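SnoaL-like domain-containing protein (Xanthomonas campestris pv. campestris, PDB 3G8Z) is of unknown function but adopts a cystatin-like fold and belongs to the SnoaL-like family, named after the polyketide cyclase SnoaL. Local coordinates at residues A[137-140]-A[141-144]. Residues are numbered along the deposited sequence; the frame is centred on the assembly and turned at random.
Sequences ADQT and QEDA
With CG trans to the main-chain N (chi1 -170°) and the chain bent at chi2 (61°), the side chain of Q139 runs forward along the side of the first turn and places NE2 between E142 OE1 and D143 OD1, donating to both. Its bond to D143 OD1 (3.0 Å) is nearly straight and lies close to the amide plane, whereas that to E142 OE1 (3.1 Å) is more bent and tilted from this plane; each oxygen is met from above its carboxylate. Together they restrain the amide's rotation, the straight one as the main hold. D138 is the N-cap: its OD1 accepts from Q141 N at 3.1 Å, and OD2 rests 3.4 Å from Q141 CB. The backbone of the turn is closed by E142 N to D138 O (3.1 Å) and D143 N to Q139 O (2.8 Å). E142 OE1 also bonds S136 OG and OE2 bonds W146 NE1, while D143 OD1 also accepts from N56 N. This turn begins C-terminal helix 139-146, after a two-residue link from strand 128-136. Q141 reaches strand 112-125, where OE1 accepts from K115 N and Q116 NE2; Q139 packs on P54 and H57 of the loop after strand 49-53.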
ATOM      1  N   ALA A 137      -6.285   5.223  -7.651  1.00 22.31           N
ATOM      2  CA  ALA A 137      -7.679   4.859  -7.431  1.00 22.73           C
ATOM      3  C   ALA A 137      -8.471   4.805  -8.723  1.00 22.97           C
ATOM      4  O   ALA A 137      -9.488   4.138  -8.790  1.00 22.69           O
ATOM      5  CB  ALA A 137      -8.341   5.854  -6.467  1.00 22.39           C
ATOM      6  N   ASP A 138      -8.023   5.526  -9.736  1.00 22.48           N
ATOM      7  CA  ASP A 138      -8.718   5.574 -11.011  1.00 22.80           C
ATOM      8  C   ASP A 138      -7.683   5.472 -12.126  1.00 21.64           C
ATOM      9  O   ASP A 138      -7.186   6.480 -12.651  1.00 21.81           O
ATOM     10  CB  ASP A 138      -9.530   6.858 -11.130  1.00 21.52           C
ATOM     11  CG  ASP A 138     -10.352   6.911 -12.397  1.00 24.33           C
ATOM     12  OD1 ASP A 138     -10.167   6.052 -13.299  1.00 19.07           O
ATOM     13  OD2 ASP A 138     -11.177   7.845 -12.490  1.00 24.09           O
ATOM     14  N   GLN A 139      -7.358   4.242 -12.482  1.00 21.45           N
ATOM     15  CA  GLN A 139      -6.261   4.017 -13.388  1.00 21.67           C
ATOM     16  C   GLN A 139      -6.665   4.407 -14.821  1.00 21.22           C
ATOM     17  O   GLN A 139      -5.808   4.763 -15.629  1.00 20.60           O
ATOM     18  CB  GLN A 139      -5.826   2.548 -13.326  1.00 22.17           C
ATOM     19  CG  GLN A 139      -4.535   2.262 -14.046  1.00 22.91           C
ATOM     20  CD  GLN A 139      -3.396   3.029 -13.451  1.00 23.59           C
ATOM     21  OE1 GLN A 139      -3.152   2.950 -12.250  1.00 24.07           O
ATOM     22  NE2 GLN A 139      -2.711   3.821 -14.273  1.00 21.69           N
ATOM     23  N   THR A 140      -7.954   4.307 -15.144  1.00 21.34           N
ATOM     24  CA  THR A 140      -8.450   4.733 -16.468  1.00 21.22           C
ATOM     25  C   THR A 140      -8.178   6.228 -16.691  1.00 21.56           C
ATOM     26  O   THR A 140      -7.737   6.655 -17.764  1.00 21.82           O
ATOM     27  CB  THR A 140      -9.971   4.441 -16.611  1.00 20.94           C
ATOM     28  OG1 THR A 140     -10.173   3.023 -16.620  1.00 23.21           O
ATOM     29  CG2 THR A 140     -10.528   4.985 -17.927  1.00 21.13           C
ATOM     30  N   GLN A 141      -8.450   7.036 -15.667  1.00 21.66           N
ATOM     31  CA  GLN A 141      -8.208   8.471 -15.746  1.00 21.47           C
ATOM     32  C   GLN A 141      -6.698   8.762 -15.825  1.00 22.26           C
ATOM     33  O   GLN A 141      -6.272   9.568 -16.644  1.00 21.34           O
ATOM     34  CB  GLN A 141      -8.860   9.184 -14.560  1.00 21.48           C
ATOM     35  CG  GLN A 141      -8.559  10.657 -14.461  1.00 22.38           C
ATOM     36  CD  GLN A 141      -9.068  11.280 -13.162  1.00 21.75           C
ATOM     37  OE1 GLN A 141      -8.302  11.478 -12.229  1.00 23.83           O
ATOM     38  NE2 GLN A 141     -10.356  11.577 -13.101  1.00 20.67           N
ATOM     39  N   GLU A 142      -5.892   8.086 -15.004  1.00 22.35           N
ATOM     40  CA  GLU A 142      -4.440   8.310 -15.018  1.00 23.02           C
ATOM     41  C   GLU A 142      -3.816   7.883 -16.346  1.00 22.29           C
ATOM     42  O   GLU A 142      -2.898   8.540 -16.840  1.00 21.48           O
ATOM     43  CB  GLU A 142      -3.724   7.576 -13.890  1.00 23.14           C
ATOM     44  CG  GLU A 142      -2.430   8.301 -13.508  1.00 25.28           C
ATOM     45  CD  GLU A 142      -1.403   7.431 -12.808  1.00 27.19           C
ATOM     46  OE1 GLU A 142      -1.667   6.217 -12.540  1.00 32.44           O
ATOM     47  OE2 GLU A 142      -0.305   7.974 -12.559  1.00 27.68           O
ATOM     48  N   ASP A 143      -4.300   6.778 -16.898  1.00 21.92           N
ATOM     49  CA  ASP A 143      -3.828   6.321 -18.193  1.00 22.27           C
ATOM     50  C   ASP A 143      -4.042   7.396 -19.263  1.00 22.11           C
ATOM     51  O   ASP A 143      -3.174   7.629 -20.100  1.00 21.26           O
ATOM     52  CB  ASP A 143      -4.574   5.077 -18.639  1.00 22.21           C
ATOM     53  CG  ASP A 143      -4.132   3.813 -17.938  1.00 23.07           C
ATOM     54  OD1 ASP A 143      -3.137   3.809 -17.202  1.00 22.37           O
ATOM     55  OD2 ASP A 143      -4.818   2.790 -18.145  1.00 24.88           O
ATOM     56  N   ALA A 144      -5.207   8.029 -19.240  1.00 22.77           N
ATOM     57  CA  ALA A 144      -5.529   9.067 -20.224  1.00 22.80           C
ATOM     58  C   ALA A 144      -4.647  10.300 -19.993  1.00 22.58           C
ATOM     59  O   ALA A 144      -4.192  10.942 -20.945  1.00 23.21           O
ATOM     60  CB  ALA A 144      -6.997   9.438 -20.157  1.00 22.87           C
TER